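Local coordinates for protein chymotrypsin-like serine protease (Equine arteritis virus, PDB 1MBM) that probably acts as the main serine protease of the virus, cutting the replicase polyprotein with a chymotrypsin-like catalytic domain that carries a small C-terminal extension, at residues G7-S12 with S32-R37; N39-K44 with L52-N57; V152-L157 with D174-D179; G163-I168 with V180-R185. All coordinates share one frame; numbering follows the deposited sequence.

Contact 1 (G7-S12 with S32-R37); sequences GFVAGS and SHVVGR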
loop_
_atom_site.group_PDB
_atom_site.type_symbol
_atom_site.label_atom_id
_atom_site.label_comp_id
_atom_site.label_asym_id
_atom_site.label_seq_id
_atom_site.Cartn_x
_atom_site.Cartn_y
_atom_site.Cartn_z
ATOM N N GLY A 7 2.888 -2.207 12.130
ATOM C CA GLY A 7 2.265 -1.799 13.374
ATOM C C GLY A 7 1.039 -0.914 13.218
ATOM O O GLY A 7 0.638 -0.570 12.102
ATOM N N PHE A 8 0.440 -0.565 14.355
ATOM C CA PHE A 8 -0.728 0.302 14.398
ATOM C C PHE A 8 -0.287 1.732 14.692
ATOM O O PHE A 8 0.602 1.954 15.499
ATOM C CB PHE A 8 -1.688 -0.149 15.504
ATOM C CG PHE A 8 -2.393 -1.446 15.219
ATOM C CD1 PHE A 8 -3.520 -1.474 14.411
ATOM C CD2 PHE A 8 -1.948 -2.630 15.781
ATOM C CE1 PHE A 8 -4.181 -2.661 14.156
ATOM C CE2 PHE A 8 -2.606 -3.826 15.532
ATOM C CZ PHE A 8 -3.723 -3.840 14.722
ATOM N N VAL A 9 -0.918 2.702 14.036
ATOM C CA VAL A 9 -0.587 4.116 14.223
ATOM C C VAL A 9 -1.846 4.891 14.630
ATOM O O VAL A 9 -2.904 4.714 14.021
ATOM C CB VAL A 9 -0.003 4.734 12.929
ATOM C CG1 VAL A 9 0.269 6.210 13.095
ATOM C CG2 VAL A 9 1.304 4.014 12.513
ATOM N N ALA A 10 -1.730 5.716 15.677
ATOM C CA ALA A 10 -2.831 6.556 16.137
ATOM C C ALA A 10 -2.412 8.028 16.250
ATOM O O ALA A 10 -1.497 8.370 17.007
ATOM C CB ALA A 10 -3.357 6.058 17.483
ATOM N N GLY A 11 -3.099 8.883 15.496
ATOM C CA GLY A 11 -2.899 10.327 15.520
ATOM C C GLY A 11 -4.279 10.962 15.492
ATOM O O GLY A 11 -5.089 10.722 16.394
ATOM N N SER A 12 -4.565 11.761 14.466
ATOM C CA SER A 12 -5.901 12.335 14.301
ATOM C C SER A 12 -6.846 11.232 13.851
ATOM O O SER A 12 -8.069 11.319 14.014
ATOM C CB SER A 12 -5.905 13.461 13.266
ATOM O OG SER A 12 -5.418 14.673 13.817
ATOM N N SER A 32 -0.305 10.499 6.003
ATOM C CA SER A 32 -0.399 11.816 6.643
ATOM C C SER A 32 -1.755 12.082 7.310
ATOM O O SER A 32 -1.814 12.661 8.391
ATOM C CB SER A 32 -0.088 12.920 5.634
ATOM O OG SER A 32 1.167 12.682 5.018
ATOM N N HIS A 33 -2.846 11.662 6.678
ATOM C CA HIS A 33 -4.163 11.937 7.251
ATOM C C HIS A 33 -4.429 11.104 8.519
ATOM O O HIS A 33 -5.290 11.445 9.319
ATOM C CB HIS A 33 -5.276 11.771 6.215
ATOM C CG HIS A 33 -5.595 10.348 5.884
ATOM N ND1 HIS A 33 -4.885 9.627 4.948
ATOM C CD2 HIS A 33 -6.559 9.518 6.349
ATOM C CE1 HIS A 33 -5.390 8.409 4.861
ATOM N NE2 HIS A 33 -6.404 8.317 5.702
ATOM N N VAL A 34 -3.690 10.011 8.689
ATOM C CA VAL A 34 -3.754 9.228 9.916
ATOM C C VAL A 34 -3.048 10.013 11.030
ATOM O O VAL A 34 -3.527 10.084 12.171
ATOM C CB VAL A 34 -3.096 7.850 9.728
ATOM C CG1 VAL A 34 -2.810 7.186 11.078
ATOM C CG2 VAL A 34 -3.984 6.961 8.858
ATOM N N VAL A 35 -1.910 10.613 10.682
ATOM C CA VAL A 35 -1.138 11.444 11.610
ATOM C C VAL A 35 -1.928 12.684 12.035
ATOM O O VAL A 35 -2.194 12.895 13.220
ATOM C CB VAL A 35 0.211 11.876 10.970
ATOM C CG1 VAL A 35 0.947 12.828 11.870
ATOM C CG2 VAL A 35 1.077 10.656 10.692
ATOM N N GLY A 36 -2.326 13.497 11.060
ATOM C CA GLY A 36 -3.070 14.711 11.351
ATOM C C GLY A 36 -2.166 15.927 11.367
ATOM O O GLY A 36 -0.948 15.798 11.482
ATOM N N ARG A 37 -2.767 17.111 11.291
ATOM C CA ARG A 37 -2.017 18.364 11.229
ATOM C C ARG A 37 -1.028 18.615 12.381
ATOM O O ARG A 37 0.026 19.194 12.168
ATOM C CB ARG A 37 -2.960 19.561 11.043
ATOM C CG ARG A 37 -2.477 20.827 11.750
ATOM C CD ARG A 37 -2.485 22.101 10.926
ATOM N NE ARG A 37 -2.347 23.269 11.793
ATOM C CZ ARG A 37 -2.722 24.498 11.465
ATOM N NH1 ARG A 37 -3.256 24.743 10.275
ATOM N NH2 ARG A 37 -2.559 25.488 12.327
#
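The loop just past strand 6-10, the first strand of the N-terminal beta barrel, is pinned to the short helix 32-35 through Ser12, whose backbone N donates to Val35 O (2.9 Å, 152° at the hydrogen). The amide approaches this oxygen from above the carbonyl plane, 58° out of it, and Val34 O lies 3.0 Å from the same nitrogen, so that Ser12 N faces the last two carbonyls of the helix. Gly11, without a side chain, lets the backbone come close to them; its CA meets Val35 O at 3.5 Å in a weak CA-H...O contact. Ser12 OG, swung beside its own backbone N and away from the carbonyl carbon (chi1 -80°), rests on Gly36 CA at 3.4 Å, just where the chain leaves the helix with positive phi. This one-turn helix follows strand 25-31 and holds His33, which with Asp59 and Ser114 has the geometry expected of the catalytic triad of a chymotrypsin-like protease: ND1 bonds to Asp59, while the bond between NE2 and Ser114 OG is weak. Deeper in, the apolar part of the contact is a single methyl meeting, Val9 CG1 against Val34 CG1 at 3.8 Å, the two side chains slanting across each other. Val9 also touches Thr30, Ala41 and Leu43 inside the barrel, whereas Val34 reaches Ser114; Val35 turns from strand 6-10 toward Phe54.

Contact 2 (N39-K44 with L52-N57); sequences NMATLK and LTFKKN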
loop_
_atom_site.group_PDB
_atom_site.type_symbol
_atom_site.label_atom_id
_atom_site.label_comp_id
_atom_site.label_asym_id
_atom_site.label_seq_id
_atom_site.Cartn_x
_atom_site.Cartn_y
_atom_site.Cartn_z
ATOM N N ASN A 39 0.956 16.812 13.384
ATOM C CA ASN A 39 2.160 16.098 12.943
ATOM C C ASN A 39 2.740 15.059 13.900
ATOM O O ASN A 39 3.840 14.545 13.674
ATOM C CB ASN A 39 3.257 17.079 12.503
ATOM C CG ASN A 39 3.234 17.354 11.007
ATOM O OD1 ASN A 39 2.768 18.399 10.550
ATOM N ND2 ASN A 39 3.755 16.414 10.241
ATOM N N MET A 40 1.989 14.734 14.947
ATOM C CA MET A 40 2.431 13.769 15.941
ATOM C C MET A 40 1.526 12.538 15.954
ATOM O O MET A 40 0.317 12.654 15.764
ATOM C CB MET A 40 2.447 14.426 17.316
ATOM C CG MET A 40 3.500 13.889 18.246
ATOM S SD MET A 40 3.891 15.057 19.564
ATOM C CE MET A 40 2.325 15.103 20.473
ATOM N N ALA A 41 2.110 11.362 16.168
ATOM C CA ALA A 41 1.331 10.128 16.222
ATOM C C ALA A 41 2.070 9.009 16.948
ATOM O O ALA A 41 3.296 8.954 16.965
ATOM C CB ALA A 41 0.930 9.682 14.832
ATOM N N THR A 42 1.310 8.095 17.530
ATOM C CA THR A 42 1.910 7.021 18.301
ATOM C C THR A 42 1.859 5.697 17.544
ATOM O O THR A 42 0.801 5.291 17.062
ATOM C CB THR A 42 1.217 6.899 19.667
ATOM O OG1 THR A 42 1.432 8.101 20.437
ATOM C CG2 THR A 42 1.897 5.824 20.494
ATOM N N LEU A 43 3.017 5.048 17.437
ATOM C CA LEU A 43 3.154 3.747 16.787
ATOM C C LEU A 43 3.109 2.648 17.850
ATOM O O LEU A 43 3.724 2.764 18.909
ATOM C CB LEU A 43 4.493 3.663 16.052
ATOM C CG LEU A 43 4.969 2.271 15.626
ATOM C CD1 LEU A 43 4.078 1.733 14.509
ATOM C CD2 LEU A 43 6.428 2.306 15.175
ATOM N N LYS A 44 2.366 1.592 17.567
ATOM C CA LYS A 44 2.319 0.437 18.439
ATOM C C LYS A 44 2.782 -0.759 17.613
ATOM O O LYS A 44 2.152 -1.094 16.617
ATOM C CB LYS A 44 0.898 0.202 18.930
ATOM C CG LYS A 44 0.736 -1.031 19.809
ATOM C CD LYS A 44 -0.732 -1.294 20.090
ATOM C CE LYS A 44 -0.996 -2.771 20.304
ATOM N NZ LYS A 44 -2.452 -3.068 20.390
ATOM N N LEU A 52 5.869 9.641 17.659
ATOM C CA LEU A 52 6.766 10.146 16.626
ATOM C C LEU A 52 6.265 11.408 15.916
ATOM O O LEU A 52 5.072 11.665 15.876
ATOM C CB LEU A 52 6.953 9.065 15.572
ATOM C CG LEU A 52 7.378 7.700 16.106
ATOM C CD1 LEU A 52 6.881 6.583 15.198
ATOM C CD2 LEU A 52 8.864 7.664 16.254
ATOM N N THR A 53 7.203 12.162 15.341
ATOM C CA THR A 53 6.909 13.343 14.523
ATOM C C THR A 53 7.198 12.968 13.063
ATOM O O THR A 53 8.208 12.319 12.782
ATOM C CB THR A 53 7.782 14.535 14.977
ATOM O OG1 THR A 53 7.188 15.142 16.133
ATOM C CG2 THR A 53 7.756 15.663 13.967
ATOM N N PHE A 54 6.331 13.388 12.142
ATOM C CA PHE A 54 6.429 12.960 10.749
ATOM C C PHE A 54 6.658 14.075 9.730
ATOM O O PHE A 54 6.020 15.121 9.781
ATOM C CB PHE A 54 5.137 12.235 10.343
ATOM C CG PHE A 54 4.931 10.918 11.032
ATOM C CD1 PHE A 54 4.436 10.867 12.335
ATOM C CD2 PHE A 54 5.213 9.728 10.375
ATOM C CE1 PHE A 54 4.241 9.645 12.974
ATOM C CE2 PHE A 54 5.034 8.511 11.011
ATOM C CZ PHE A 54 4.537 8.475 12.323
ATOM N N LYS A 55 7.558 13.837 8.790
ATOM C CA LYS A 55 7.686 14.743 7.660
ATOM C C LYS A 55 6.741 14.211 6.583
ATOM O O LYS A 55 6.633 12.999 6.374
ATOM C CB LYS A 55 9.128 14.824 7.163
ATOM C CG LYS A 55 10.129 15.089 8.289
ATOM C CD LYS A 55 11.294 15.963 7.840
ATOM C CE LYS A 55 11.996 15.386 6.616
ATOM N NZ LYS A 55 13.038 16.325 6.103
ATOM N N LYS A 56 6.037 15.118 5.917
ATOM C CA LYS A 56 5.004 14.720 4.981
ATOM C C LYS A 56 5.223 15.202 3.561
ATOM O O LYS A 56 5.793 16.269 3.335
ATOM C CB LYS A 56 3.650 15.244 5.469
ATOM C CG LYS A 56 3.197 14.663 6.786
ATOM C CD LYS A 56 2.138 15.565 7.401
ATOM C CE LYS A 56 1.425 14.911 8.574
ATOM N NZ LYS A 56 0.511 15.909 9.201
ATOM N N ASN A 57 4.776 14.386 2.611
ATOM C CA ASN A 57 4.736 14.754 1.207
ATOM C C ASN A 57 3.386 14.257 0.695
ATOM O O ASN A 57 3.217 13.073 0.385
ATOM C CB ASN A 57 5.896 14.134 0.425
ATOM C CG ASN A 57 6.054 14.760 -0.948
ATOM O OD1 ASN A 57 5.122 15.379 -1.462
ATOM N ND2 ASN A 57 7.234 14.619 -1.542
#
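Asn39 and Lys56 send their side chains at each other from opposite directions, and the amide of Asn39 ends up against the aliphatic tail of the lysine, with Asn39 ND2 3.2 Å from Lys56 CE. The lysine chain is extended beyond CG, which carries its ammonium past the amide to Gly36 O, its hydrogen-bond partner at the end of helix 32-35. Asn39 ND2 also lies 2.6 Å from Phe54 O. Next to this pair, the Phe54 ring takes another attitude: its CG stands beside the backbone N (chi1 -68°), and the ring presents an edge, in its own plane, to Asn39 O, while Ala41 CB touches Phe54 CE1 obliquely at 3.8 Å. Further along, Leu52 CD1 meets Leu43 CB at 3.9 Å. Ala41 and Leu52 share the face of the hairpin that bears on the barrel interior, where Leu52 and Phe54 pack on strands 25-31 and 60-65; Met40 and Thr53 lie on the other, exposed face. The frame beneath is the antiparallel hairpin of strands 40-45 and 48-57. Ala41 and Leu52 form a hydrogen-bonded pair, Ala41 N to Leu52 O at 3.0 Å and Leu52 N to Ala41 O at 2.8 Å, and Phe54 N adds a third bond, to Asn39 O (3.1 Å). Asn39 ND2 and Lys56 NZ, 3.4 Å apart, are both donors and cannot bond to one another, which implies that the lysine's polar hold comes from Gly36 O, and that its aliphatic carbons merely pack against the amide.

Contact 3 (V152-L157 with D174-D179); sequences VTLSSL and DNIIAD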
loop_
_atom_site.group_PDB
_atom_site.type_symbol
_atom_site.label_atom_id
_atom_site.label_comp_id
_atom_site.label_asym_id
_atom_site.label_seq_id
_atom_site.Cartn_x
_atom_site.Cartn_y
_atom_site.Cartn_z
ATOM N N VAL A 152 -7.422 3.444 -17.356
ATOM C CA VAL A 152 -6.617 2.614 -18.242
ATOM C C VAL A 152 -7.542 1.596 -18.911
ATOM O O VAL A 152 -8.535 1.174 -18.314
ATOM C CB VAL A 152 -5.474 1.891 -17.483
ATOM C CG1 VAL A 152 -6.042 0.804 -16.549
ATOM C CG2 VAL A 152 -4.458 1.293 -18.466
ATOM N N THR A 153 -7.247 1.224 -20.154
ATOM C CA THR A 153 -8.064 0.209 -20.822
ATOM C C THR A 153 -7.609 -1.161 -20.356
ATOM O O THR A 153 -6.496 -1.320 -19.847
ATOM C CB THR A 153 -7.937 0.285 -22.345
ATOM O OG1 THR A 153 -6.552 0.204 -22.707
ATOM C CG2 THR A 153 -8.394 1.647 -22.883
ATOM N N LEU A 154 -8.471 -2.156 -20.515
ATOM C CA LEU A 154 -8.097 -3.510 -20.147
ATOM C C LEU A 154 -6.996 -4.016 -21.060
ATOM O O LEU A 154 -6.101 -4.729 -20.609
ATOM C CB LEU A 154 -9.295 -4.460 -20.191
ATOM C CG LEU A 154 -10.171 -4.615 -18.944
ATOM C CD1 LEU A 154 -11.343 -5.556 -19.238
ATOM C CD2 LEU A 154 -9.359 -5.133 -17.763
ATOM N N SER A 155 -7.056 -3.647 -22.337
ATOM C CA SER A 155 -6.029 -4.085 -23.283
ATOM C C SER A 155 -4.654 -3.528 -22.904
ATOM O O SER A 155 -3.673 -4.267 -22.880
ATOM C CB SER A 155 -6.395 -3.704 -24.716
ATOM O OG SER A 155 -6.499 -2.305 -24.845
ATOM N N SER A 156 -4.595 -2.238 -22.583
ATOM C CA SER A 156 -3.335 -1.611 -22.179
ATOM C C SER A 156 -2.778 -2.257 -20.910
ATOM O O SER A 156 -1.587 -2.548 -20.832
ATOM C CB SER A 156 -3.503 -0.096 -21.992
ATOM O OG SER A 156 -2.412 0.458 -21.277
ATOM N N LEU A 157 -3.656 -2.486 -19.929
ATOM C CA LEU A 157 -3.292 -3.151 -18.688
ATOM C C LEU A 157 -2.780 -4.574 -18.973
ATOM O O LEU A 157 -1.800 -5.029 -18.376
ATOM C CB LEU A 157 -4.526 -3.212 -17.778
ATOM C CG LEU A 157 -4.454 -3.446 -16.271
ATOM C CD1 LEU A 157 -3.378 -2.584 -15.601
ATOM C CD2 LEU A 157 -5.830 -3.162 -15.668
ATOM N N ASP A 174 -15.251 1.576 -13.014
ATOM C CA ASP A 174 -15.450 2.314 -14.258
ATOM C C ASP A 174 -14.162 2.903 -14.818
ATOM O O ASP A 174 -14.066 3.143 -16.018
ATOM C CB ASP A 174 -16.491 3.424 -14.059
ATOM C CG ASP A 174 -17.907 2.889 -14.028
ATOM O OD1 ASP A 174 -18.106 1.771 -13.509
ATOM O OD2 ASP A 174 -18.882 3.508 -14.508
ATOM N N ASN A 175 -13.168 3.107 -13.957
ATOM C CA ASN A 175 -11.878 3.632 -14.400
ATOM C C ASN A 175 -10.989 2.598 -15.116
ATOM O O ASN A 175 -9.902 2.919 -15.592
ATOM C CB ASN A 175 -11.146 4.366 -13.264
ATOM C CG ASN A 175 -11.725 5.758 -13.001
ATOM O OD1 ASN A 175 -11.300 6.470 -12.074
ATOM N ND2 ASN A 175 -12.699 6.158 -13.821
ATOM N N ILE A 176 -11.459 1.355 -15.178
ATOM C CA ILE A 176 -10.816 0.342 -15.999
ATOM C C ILE A 176 -11.759 0.176 -17.192
ATOM O O ILE A 176 -12.875 -0.324 -17.054
ATOM C CB ILE A 176 -10.610 -0.984 -15.244
ATOM C CG1 ILE A 176 -9.521 -0.828 -14.193
ATOM C CG2 ILE A 176 -10.124 -2.051 -16.197
ATOM C CD1 ILE A 176 -9.250 -2.082 -13.388
ATOM N N ILE A 177 -11.326 0.667 -18.347
ATOM C CA ILE A 177 -12.154 0.673 -19.545
ATOM C C ILE A 177 -12.165 -0.697 -20.217
ATOM O O ILE A 177 -11.156 -1.148 -20.744
ATOM C CB ILE A 177 -11.658 1.775 -20.497
ATOM C CG1 ILE A 177 -11.750 3.130 -19.781
ATOM C CG2 ILE A 177 -12.463 1.782 -21.792
ATOM C CD1 ILE A 177 -11.092 4.280 -20.521
ATOM N N ALA A 178 -13.311 -1.365 -20.169
ATOM C CA ALA A 178 -13.436 -2.720 -20.712
ATOM C C ALA A 178 -13.514 -2.736 -22.244
ATOM O O ALA A 178 -14.601 -2.665 -22.807
ATOM C CB ALA A 178 -14.647 -3.415 -20.098
ATOM N N ASP A 179 -12.362 -2.836 -22.907
ATOM C CA ASP A 179 -12.308 -2.771 -24.372
ATOM C C ASP A 179 -11.911 -4.091 -25.050
ATOM O O ASP A 179 -11.623 -4.123 -26.246
ATOM C CB ASP A 179 -11.351 -1.663 -24.813
ATOM C CG ASP A 179 -9.907 -1.956 -24.441
ATOM O OD1 ASP A 179 -9.665 -2.742 -23.490
ATOM O OD2 ASP A 179 -8.945 -1.440 -25.053
#
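Asp179 grips the first turn of helix 154-158 with both carboxylate oxygens: OD1 accepts from Ser155 N at 3.0 Å and OD2 from Ser155 OG at 2.6 Å, each through its syn lone pair. Ser155 OG stands between its own backbone N and carbonyl carbon (chi1 61°), which turns the hydroxyl to the acid. Thr153 is the N-cap, its OG1 accepting from Ser156 N at 3.1 Å, and its CB packs on Asp179 OD2. A carboxylate set here at the helix N terminus would probably be favoured in its charged form. The apolar packing is also tight: Leu154 CD2 lies 3.5 Å from Ile176 CG2, the two side chains crossing at about a right angle, and Leu157 CD2 adds a more distant buried contact to Ile176 CD1 at 4.2 Å. The backbone rungs of a two-stranded parallel sheet join the segments, Ile177 N to Val152 O (2.8 Å) and Leu154 N to Ile177 O (2.9 Å), preceded by Val152 N to Asn175 O. Looser is the exposed side chain of Ile177, where Ile177 CB comes no nearer to Thr153 CG2 than 4.0 Å. In the alpha/beta C-terminal extension, strand 152-153 runs straight into helix 154-158, while Ala178 centres an inverse gamma turn after strand 176-177; Leu154 lies against Ile168 and Val180, and Leu157 and Ile176 face Thr84 and Val104 of preceding loops.

Contact 4 (G163-I168 with V180-R185); sequences GPLTSI and VDAVPR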
loop_
_atom_site.group_PDB
_atom_site.type_symbol
_atom_site.label_atom_id
_atom_site.label_comp_id
_atom_site.label_asym_id
_atom_site.label_seq_id
_atom_site.Cartn_x
_atom_site.Cartn_y
_atom_site.Cartn_z
ATOM N N GLY A 163 0.158 -15.309 -19.006
ATOM C CA GLY A 163 -0.928 -16.282 -18.962
ATOM C C GLY A 163 -1.883 -16.199 -20.142
ATOM O O GLY A 163 -1.955 -15.176 -20.830
ATOM N N PRO A 164 -2.634 -17.278 -20.370
ATOM C CA PRO A 164 -3.569 -17.354 -21.491
ATOM C C PRO A 164 -4.806 -16.494 -21.236
ATOM O O PRO A 164 -5.027 -16.059 -20.097
ATOM C CB PRO A 164 -3.923 -18.840 -21.518
ATOM C CG PRO A 164 -3.945 -19.190 -20.066
ATOM C CD PRO A 164 -2.689 -18.499 -19.541
ATOM N N LEU A 165 -5.574 -16.223 -22.288
ATOM C CA LEU A 165 -6.768 -15.381 -22.179
ATOM C C LEU A 165 -7.831 -15.986 -21.261
ATOM O O LEU A 165 -8.083 -17.189 -21.282
ATOM C CB LEU A 165 -7.354 -15.063 -23.556
ATOM C CG LEU A 165 -6.508 -14.164 -24.471
ATOM C CD1 LEU A 165 -7.124 -14.104 -25.872
ATOM C CD2 LEU A 165 -6.369 -12.774 -23.886
ATOM N N THR A 166 -8.441 -15.133 -20.447
ATOM C CA THR A 166 -9.393 -15.572 -19.435
ATOM C C THR A 166 -10.540 -14.571 -19.337
ATOM O O THR A 166 -10.340 -13.381 -19.578
ATOM C CB THR A 166 -8.663 -15.630 -18.077
ATOM O OG1 THR A 166 -7.494 -16.453 -18.197
ATOM C CG2 THR A 166 -9.506 -16.332 -17.017
ATOM N N SER A 167 -11.724 -15.045 -18.949
ATOM C CA SER A 167 -12.899 -14.185 -18.778
ATOM C C SER A 167 -12.645 -13.076 -17.757
ATOM O O SER A 167 -11.978 -13.291 -16.747
ATOM C CB SER A 167 -14.111 -15.014 -18.343
ATOM O OG SER A 167 -14.484 -15.927 -19.356
ATOM N N ILE A 168 -13.157 -11.887 -18.048
ATOM C CA ILE A 168 -12.994 -10.730 -17.177
ATOM C C ILE A 168 -13.868 -10.881 -15.942
ATOM O O ILE A 168 -15.030 -11.244 -16.062
ATOM C CB ILE A 168 -13.428 -9.469 -17.939
ATOM C CG1 ILE A 168 -12.732 -9.396 -19.291
ATOM C CG2 ILE A 168 -13.153 -8.193 -17.150
ATOM C CD1 ILE A 168 -13.427 -8.424 -20.199
ATOM N N VAL A 180 -11.857 -5.159 -24.266
ATOM C CA VAL A 180 -11.582 -6.504 -24.766
ATOM C C VAL A 180 -12.526 -7.387 -23.977
ATOM O O VAL A 180 -13.056 -6.954 -22.957
ATOM C CB VAL A 180 -10.128 -6.964 -24.504
ATOM C CG1 VAL A 180 -9.166 -6.339 -25.491
ATOM C CG2 VAL A 180 -9.700 -6.658 -23.082
ATOM N N ASP A 181 -12.772 -8.604 -24.442
ATOM C CA ASP A 181 -13.649 -9.487 -23.685
ATOM C C ASP A 181 -12.885 -10.601 -22.950
ATOM O O ASP A 181 -13.494 -11.530 -22.425
ATOM C CB ASP A 181 -14.795 -10.039 -24.551
ATOM C CG ASP A 181 -14.320 -10.992 -25.630
ATOM O OD1 ASP A 181 -13.094 -11.149 -25.812
ATOM O OD2 ASP A 181 -15.115 -11.636 -26.350
ATOM N N ALA A 182 -11.556 -10.488 -22.920
ATOM C CA ALA A 182 -10.702 -11.450 -22.226
ATOM C C ALA A 182 -9.359 -10.837 -21.871
ATOM O O ALA A 182 -8.873 -9.945 -22.562
ATOM C CB ALA A 182 -10.510 -12.728 -23.058
ATOM N N VAL A 183 -8.770 -11.306 -20.775
ATOM C CA VAL A 183 -7.481 -10.799 -20.293
ATOM C C VAL A 183 -6.567 -11.967 -19.889
ATOM O O VAL A 183 -7.051 -13.069 -19.652
ATOM C CB VAL A 183 -7.656 -9.855 -19.077
ATOM C CG1 VAL A 183 -8.452 -8.592 -19.448
ATOM C CG2 VAL A 183 -8.294 -10.577 -17.898
ATOM N N PRO A 184 -5.251 -11.744 -19.851
ATOM C CA PRO A 184 -4.312 -12.768 -19.375
ATOM C C PRO A 184 -4.690 -13.260 -17.988
ATOM O O PRO A 184 -5.079 -12.458 -17.126
ATOM C CB PRO A 184 -2.983 -12.023 -19.312
ATOM C CG PRO A 184 -3.108 -10.989 -20.404
ATOM C CD PRO A 184 -4.546 -10.532 -20.312
ATOM N N ARG A 185 -4.563 -14.568 -17.794
ATOM C CA ARG A 185 -4.935 -15.238 -16.546
ATOM C C ARG A 185 -4.438 -14.591 -15.258
ATOM O O ARG A 185 -5.178 -14.523 -14.278
ATOM C CB ARG A 185 -4.478 -16.695 -16.587
ATOM C CG ARG A 185 -4.991 -17.538 -15.431
ATOM C CD ARG A 185 -4.353 -18.914 -15.354
ATOM N NE ARG A 185 -5.113 -19.929 -16.070
ATOM C CZ ARG A 185 -4.572 -20.899 -16.805
ATOM N NH1 ARG A 185 -3.252 -20.988 -16.948
ATOM N NH2 ARG A 185 -5.357 -21.784 -17.403
#
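A two-stranded antiparallel ladder near the protein surface joins Thr166 to Val183 in the C-terminal extension, pairing strand 165-167 with strand 182-184 just ahead of helix 185-192. Thr166 and Val183 make the hydrogen-bonded pair. Val183 N to Thr166 O is nearly straight (2.9 Å) and lies in the carbonyl plane; the return bond, Thr166 N to Val183 O, is short and bent (2.6 Å, 132°). The strands are far from exactly antiparallel, 128° between their directions, and the ladder is short. Leu165 and Pro184 also pair, with side chains that diverge, and Leu165 CB touches Ala182 CB. At the far end Ile168 reaches across with its terminal methyl, CD1 lying 3.1 Å from Val180 O and against the backbone of Asp181. Thr166 and Val183 turn to the same face, where both touch Ala188 of helix 185-192, and Val183 and Pro184 also pack on Ser158.

Pro184 is the N-cap of that helix, and the residue after it, Arg185, which opens the helix, is held by Pro164. Pro164 O takes two donors, Arg185 N at 2.8 Å, tilted slightly from the carbonyl plane, and Thr166 OG1 at 3.1 Å, from well above it. Arg185 CG stands anti to the backbone N (chi1 -171°) and the chain bends further out, which brings one face of its guanidinium over the Pro164 ring, with Pro164 CG 3.6 Å above the plane and offset toward the rim.

From the N terminus, contact 1 closes the loop of two barrel strands between residues 12 and 32, bringing helix 32-35 back to strand 6-10. Contact 2 follows in series and closes a hairpin in the same barrel; the two contacts touch, Phe8 and Lys44 sharing a backbone hydrogen bond between neighbouring strands 6-10 and 40-45. The chain then builds the second barrel before reaching the C-terminal extension, on the opposite side of the chain's centre, with contacts 1 and 3 about 34 Å apart between centres. There contact 3 closes the chain between 157 and 174 and contact 4 that between 168 and 180; these loops overlap, so the contacts cross, and Leu154 packs on Val183 to join both small sheets.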